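Local coordinates for Exo-1,5-alpha-L-arabinofuranobiosidase (Gibberella zeae, PDB 2YDT), which probably hydrolyses alpha-1,5-linked arabinan from a chain end, releasing arabinobiose as an exo-acting arabinofuranobiosidase, at residues 39-44 with 326-331; 57-62 with 88-93. One frame throughout, in Å; residues are numbered along the deposited sequence.

Contact 1: 39-44 with 326-331. With MN (manganese (II) ion), chain J.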
loop_
_atom_site.group_PDB
_atom_site.type_symbol
_atom_site.label_atom_id
_atom_site.label_comp_id
_atom_site.label_asym_id
_atom_site.label_seq_id
_atom_site.Cartn_x
_atom_site.Cartn_y
_atom_site.Cartn_z
ATOM N N GLY A 39 4.907 -20.087 0.995
ATOM C CA GLY A 39 5.590 -19.648 -0.186
ATOM C C GLY A 39 4.691 -19.284 -1.367
ATOM O O GLY A 39 5.178 -18.720 -2.338
ATOM N N THR A 40 3.384 -19.562 -1.254
ATOM C CA THR A 40 2.379 -19.111 -2.207
ATOM C C THR A 40 2.382 -17.573 -2.264
ATOM O O THR A 40 2.579 -16.919 -1.222
ATOM C CB THR A 40 0.977 -19.597 -1.771
ATOM O OG1 THR A 40 0.901 -21.004 -2.002
ATOM C CG2 THR A 40 -0.149 -18.901 -2.579
ATOM N N LEU A 41 2.152 -16.999 -3.460
ATOM C CA LEU A 41 1.906 -15.555 -3.577
ATOM C C LEU A 41 0.463 -15.322 -3.955
ATOM O O LEU A 41 -0.126 -16.083 -4.767
ATOM C CB LEU A 41 2.770 -14.912 -4.649
ATOM C CG LEU A 41 4.286 -15.073 -4.518
ATOM C CD1 LEU A 41 4.971 -14.337 -5.655
ATOM C CD2 LEU A 41 4.887 -14.546 -3.215
ATOM N N LEU A 42 -0.133 -14.298 -3.345
ATOM C CA LEU A 42 -1.435 -13.800 -3.745
ATOM C C LEU A 42 -1.271 -12.369 -4.223
ATOM O O LEU A 42 -0.305 -11.702 -3.875
ATOM C CB LEU A 42 -2.410 -13.819 -2.566
ATOM C CG LEU A 42 -2.696 -15.178 -1.930
ATOM C CD1 LEU A 42 -3.699 -15.016 -0.750
ATOM C CD2 LEU A 42 -3.241 -16.218 -2.984
ATOM N N GLY A 43 -2.187 -11.954 -5.076
ATOM C CA GLY A 43 -2.213 -10.606 -5.583
ATOM C C GLY A 43 -3.624 -10.119 -5.778
ATOM O O GLY A 43 -4.537 -10.929 -6.002
ATOM N N THR A 44 -3.792 -8.781 -5.788
ATOM C CA THR A 44 -5.087 -8.134 -6.027
ATOM C C THR A 44 -4.871 -6.724 -6.553
ATOM O O THR A 44 -3.722 -6.236 -6.677
ATOM C CB THR A 44 -5.927 -8.132 -4.731
ATOM O OG1 THR A 44 -7.301 -7.791 -5.054
ATOM C CG2 THR A 44 -5.362 -7.144 -3.675
ATOM N N SER A 326 3.977 -1.372 -5.829
ATOM C CA SER A 326 4.213 -2.032 -4.556
ATOM C C SER A 326 5.387 -2.968 -4.604
ATOM O O SER A 326 5.917 -3.293 -5.692
ATOM C CB SER A 326 2.959 -2.773 -4.082
ATOM O OG SER A 326 2.464 -3.639 -5.047
ATOM N N LEU A 327 5.814 -3.390 -3.416
ATOM C CA LEU A 327 7.025 -4.206 -3.248
ATOM C C LEU A 327 6.794 -5.373 -2.316
ATOM O O LEU A 327 5.943 -5.329 -1.409
ATOM C CB LEU A 327 8.138 -3.334 -2.656
ATOM C CG LEU A 327 8.556 -2.062 -3.366
ATOM C CD1 LEU A 327 9.521 -1.168 -2.463
ATOM C CD2 LEU A 327 9.223 -2.376 -4.710
ATOM N N LEU A 328 7.546 -6.446 -2.543
ATOM C CA LEU A 328 7.481 -7.625 -1.726
ATOM C C LEU A 328 8.885 -8.231 -1.619
ATOM O O LEU A 328 9.594 -8.350 -2.626
ATOM C CB LEU A 328 6.510 -8.619 -2.367
ATOM C CG LEU A 328 6.342 -9.927 -1.643
ATOM C CD1 LEU A 328 4.911 -10.447 -1.785
ATOM C CD2 LEU A 328 7.407 -10.949 -2.159
ATOM N N THR A 329 9.276 -8.591 -0.410
ATOM C CA THR A 329 10.544 -9.315 -0.181
ATOM C C THR A 329 10.236 -10.791 0.123
ATOM O O THR A 329 9.223 -11.091 0.742
ATOM C CB THR A 329 11.374 -8.623 0.939
ATOM O OG1 THR A 329 12.663 -9.254 1.005
ATOM C CG2 THR A 329 10.678 -8.757 2.290
ATOM N N PHE A 330 11.070 -11.732 -0.323
ATOM C CA PHE A 330 10.800 -13.159 -0.190
ATOM C C PHE A 330 11.486 -13.737 1.026
ATOM O O PHE A 330 12.692 -13.508 1.213
ATOM C CB PHE A 330 11.304 -13.927 -1.426
ATOM C CG PHE A 330 10.517 -13.651 -2.705
ATOM C CD1 PHE A 330 9.534 -14.530 -3.113
ATOM C CD2 PHE A 330 10.752 -12.522 -3.474
ATOM C CE1 PHE A 330 8.786 -14.296 -4.315
ATOM C CE2 PHE A 330 10.000 -12.288 -4.636
ATOM C CZ PHE A 330 9.049 -13.189 -5.055
ATOM N N GLN A 331 10.714 -14.462 1.817
ATOM C CA GLN A 331 11.171 -14.967 3.124
ATOM C C GLN A 331 12.437 -15.828 2.961
ATOM O O GLN A 331 13.382 -15.690 3.737
ATOM C CB GLN A 331 10.009 -15.738 3.847
ATOM C CG GLN A 331 9.494 -17.026 3.125
ATOM C CD GLN A 331 7.969 -17.426 3.271
ATOM O OE1 GLN A 331 7.128 -16.716 3.840
ATOM N NE2 GLN A 331 7.648 -18.595 2.724
HETATM MN MN MN J . 6.440 -15.207 5.565
HETATM O O HOH W 1 4.297 -15.255 5.026
HETATM O O HOH W 2 6.670 -13.908 3.830
HETATM O O HOH W 3 6.141 -13.912 6.853
#
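Leu41 is the side chain of 39-44 that reaches Phe330 and Leu328. Its two methyls share the work. Leu41 CD1 lies 4.0 Å from Phe330 CE1, and CD2 is almost as near to the same ring carbon. Leu41 CD2 also meets Leu328 CD1 at 4.3 Å. The side chains of Leu41 and Phe330 cross at about a right angle, and the ring corner CE1 fits against the fork of the leucine. Phe330 has CG anti to its carbonyl carbon (chi1 -69°), which stands the ring out from its own strand, beside Leu328. One ring face then rests on Leu328 CD2, 3.8 Å above the ring centre. The three side chains form one apolar group, which Met338 of the strand 336-341 also touches through Leu41 and Leu328.

The outer end is polar. Gln331 is bent at chi2 (-148°), and its OE1 binds the manganese ion at 2.4 Å. Three waters are also bound to the metal. Gln331 NE2 passes 3.6 Å from Gly39 N, without a hydrogen bond, and makes a weak one to Ser37 O. The left-handed backbone turn at Gly39 would press any CB against the carbonyl O of the residue before.

No hydrogen bond joins the two segments. Direct cohesion comes mostly from the apolar group, with the approach of Gly39 and Gln331 added at the outer end. The binding of manganese by OE1 probably helps fix which way the Gln331 amide faces.

Contact 2: 57-62 with 88-93. With SO4 (sulfate ion), chain H.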
loop_
_atom_site.group_PDB
_atom_site.type_symbol
_atom_site.label_atom_id
_atom_site.label_comp_id
_atom_site.label_asym_id
_atom_site.label_seq_id
_atom_site.Cartn_x
_atom_site.Cartn_y
_atom_site.Cartn_z
ATOM N N PHE A 57 -12.724 -7.309 -5.482
ATOM C CA PHE A 57 -11.265 -7.396 -5.578
ATOM C C PHE A 57 -10.926 -8.804 -6.074
ATOM O O PHE A 57 -11.112 -9.791 -5.323
ATOM C CB PHE A 57 -10.587 -7.170 -4.229
ATOM C CG PHE A 57 -10.808 -5.795 -3.642
ATOM C CD1 PHE A 57 -10.733 -4.647 -4.420
ATOM C CD2 PHE A 57 -10.941 -5.657 -2.276
ATOM C CE1 PHE A 57 -10.887 -3.369 -3.842
ATOM C CE2 PHE A 57 -11.066 -4.373 -1.673
ATOM C CZ PHE A 57 -11.057 -3.236 -2.493
ATOM N N PRO A 58 -10.334 -8.921 -7.283
ATOM C CA PRO A 58 -9.862 -10.258 -7.709
ATOM C C PRO A 58 -8.683 -10.772 -6.851
ATOM O O PRO A 58 -7.845 -9.987 -6.369
ATOM C CB PRO A 58 -9.393 -10.027 -9.149
ATOM C CG PRO A 58 -9.905 -8.673 -9.546
ATOM C CD PRO A 58 -10.025 -7.887 -8.284
ATOM N N ILE A 59 -8.618 -12.083 -6.649
ATOM C CA ILE A 59 -7.487 -12.710 -5.971
ATOM C C ILE A 59 -6.835 -13.695 -6.903
ATOM O O ILE A 59 -7.455 -14.702 -7.282
ATOM C CB ILE A 59 -7.946 -13.411 -4.665
ATOM C CG1 ILE A 59 -8.559 -12.358 -3.725
ATOM C CG2 ILE A 59 -6.748 -14.170 -3.974
ATOM C CD1 ILE A 59 -7.546 -11.378 -3.058
ATOM N N VAL A 60 -5.590 -13.394 -7.261
ATOM C CA VAL A 60 -4.751 -14.300 -8.064
ATOM C C VAL A 60 -3.716 -14.989 -7.201
ATOM O O VAL A 60 -3.303 -14.494 -6.157
ATOM C CB VAL A 60 -4.078 -13.591 -9.255
ATOM C CG1 VAL A 60 -5.133 -13.152 -10.263
ATOM C CG2 VAL A 60 -3.241 -12.401 -8.790
ATOM N N LYS A 61 -3.333 -16.186 -7.619
ATOM C CA LYS A 61 -2.376 -16.993 -6.858
ATOM C C LYS A 61 -1.250 -17.453 -7.789
ATOM O O LYS A 61 -1.523 -17.836 -8.942
ATOM C CB LYS A 61 -3.084 -18.226 -6.311
ATOM C CG LYS A 61 -2.135 -19.241 -5.651
ATOM C CD LYS A 61 -2.942 -20.293 -4.925
ATOM C CE LYS A 61 -2.064 -21.403 -4.421
ATOM N NZ LYS A 61 -2.805 -22.357 -3.566
ATOM N N SER A 62 -0.019 -17.417 -7.276
ATOM C CA SER A 62 1.135 -17.994 -7.974
ATOM C C SER A 62 1.838 -18.979 -7.053
ATOM O O SER A 62 2.102 -18.678 -5.893
ATOM C CB SER A 62 2.115 -16.918 -8.377
ATOM O OG SER A 62 3.313 -17.500 -8.937
ATOM N N PRO A 88 -7.364 -1.929 -2.132
ATOM C CA PRO A 88 -7.190 -3.201 -1.480
ATOM C C PRO A 88 -5.801 -3.351 -0.876
ATOM O O PRO A 88 -4.834 -2.746 -1.356
ATOM C CB PRO A 88 -7.404 -4.213 -2.615
ATOM C CG PRO A 88 -6.872 -3.474 -3.815
ATOM C CD PRO A 88 -7.336 -2.042 -3.588
ATOM N N GLN A 89 -5.719 -4.127 0.197
ATOM C CA GLN A 89 -4.418 -4.410 0.878
ATOM C C GLN A 89 -4.497 -5.817 1.447
ATOM O O GLN A 89 -5.393 -6.141 2.217
ATOM C CB GLN A 89 -4.104 -3.351 1.942
ATOM C CG GLN A 89 -2.818 -3.616 2.727
ATOM C CD GLN A 89 -1.594 -3.398 1.880
ATOM O OE1 GLN A 89 -0.640 -4.220 1.937
ATOM N NE2 GLN A 89 -1.583 -2.364 1.117
ATOM N N LEU A 90 -3.560 -6.676 1.060
ATOM C CA LEU A 90 -3.495 -8.043 1.567
ATOM C C LEU A 90 -2.470 -8.134 2.683
ATOM O O LEU A 90 -1.397 -7.487 2.636
ATOM C CB LEU A 90 -3.095 -9.014 0.439
ATOM C CG LEU A 90 -4.126 -9.161 -0.694
ATOM C CD1 LEU A 90 -3.502 -9.913 -1.888
ATOM C CD2 LEU A 90 -5.350 -9.942 -0.127
ATOM N N TYR A 91 -2.725 -9.016 3.647
ATOM C CA TYR A 91 -1.873 -9.128 4.837
ATOM C C TYR A 91 -2.085 -10.518 5.442
ATOM O O TYR A 91 -3.212 -11.005 5.525
ATOM C CB TYR A 91 -2.286 -8.075 5.867
ATOM C CG TYR A 91 -1.486 -8.113 7.140
ATOM C CD1 TYR A 91 -0.181 -7.664 7.142
ATOM C CD2 TYR A 91 -2.026 -8.620 8.315
ATOM C CE1 TYR A 91 0.608 -7.729 8.264
ATOM C CE2 TYR A 91 -1.255 -8.651 9.474
ATOM C CZ TYR A 91 0.051 -8.222 9.444
ATOM O OH TYR A 91 0.861 -8.281 10.579
ATOM N N GLU A 92 -1.025 -11.155 5.887
ATOM C CA GLU A 92 -1.155 -12.445 6.572
ATOM C C GLU A 92 -0.924 -12.262 8.065
ATOM O O GLU A 92 0.120 -11.724 8.481
ATOM C CB GLU A 92 -0.127 -13.435 6.003
ATOM C CG GLU A 92 -0.201 -14.848 6.609
ATOM C CD GLU A 92 0.986 -15.730 6.206
ATOM O OE1 GLU A 92 2.158 -15.357 6.497
ATOM O OE2 GLU A 92 0.748 -16.798 5.625
ATOM N N LEU A 93 -1.857 -12.758 8.883
ATOM C CA LEU A 93 -1.651 -12.713 10.334
ATOM C C LEU A 93 -0.416 -13.492 10.791
ATOM O O LEU A 93 -0.290 -14.704 10.490
ATOM C CB LEU A 93 -2.876 -13.282 11.048
ATOM C CG LEU A 93 -4.181 -12.489 10.933
ATOM C CD1 LEU A 93 -5.237 -13.018 11.975
ATOM C CD2 LEU A 93 -4.003 -10.948 11.090
HETATM S S SO4 H . 3.999 -7.852 10.059
HETATM O O1 SO4 H . 2.995 -7.142 10.800
HETATM O O2 SO4 H . 4.203 -7.184 8.739
HETATM O O3 SO4 H . 5.234 -7.900 10.829
HETATM O O4 SO4 H . 3.614 -9.234 9.829
#
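Pro88 and Phe57 make the main contact between 88-93 and 57-62. Pro88 sets its CB over one face of the Phe57 ring. Pro88 CB stands 3.5 Å from the ring centroid of Phe57, only 2° off the ring normal. This is a CH-pi contact with the carbon almost exactly above the centre. All six ring carbons of Phe57 are therefore at nearly equal distance from CB. Pro88 CD lies farther out, 3.8 Å from Phe57 CE1. Phe57 CG is anti to the carbonyl carbon (chi1 -63°), and this sends the ring toward the proline.

Leu90 makes the second contact. It meets Ile59 tip to tip, with Leu90 CD2 3.9 Å from Ile59 CD1. The CB of Ile59 does not itself aim at the other strand, so the reach comes from the ethyl arm. The backbones are farther apart here than at Pro88: the CA atoms of Ile59 and Leu90 are 9.7 Å apart, against 7.1 Å for those of Phe57 and Pro88.

Tyr91 belongs to a different environment. Its OH points at a sulfate ion, probably a component of the crystallisation solution, which lies at the ring edge. The modelled separation is very short, so its exact length is doubtful. The same hydroxyl is hydrogen-bonded to Thr161 OG1.

The contact is buried between two neighbouring blades of the propeller. Strand 57-62 is third in its sheet, between 41-47 and 70-75. Strand 87-92 is the first of the next sheet, beside 105-111. Cys107 of 105-111 touches both Phe57 and Leu90, while Thr44 of 41-47 packs on Phe57.

In the fold
Both contacts join adjacent blades, and both use the sheet of strands 28-35, 41-47, 57-62 and 70-75. Contact 1 ties its second strand to the blade before it in the ring, the one that also holds the N-terminal strand 11-17. Contact 2 ties its third strand to the blade that follows. Strands 41-47 and 57-62 are neighbours, so the two contacts touch: Thr44 OG1 reaches Pro58 O at 2.6 Å, a probable hydrogen bond. Contact 2 is fully buried and apolar across the seam. Contact 1 is only partly buried, and its apolar part gives way to a metal-bound amide.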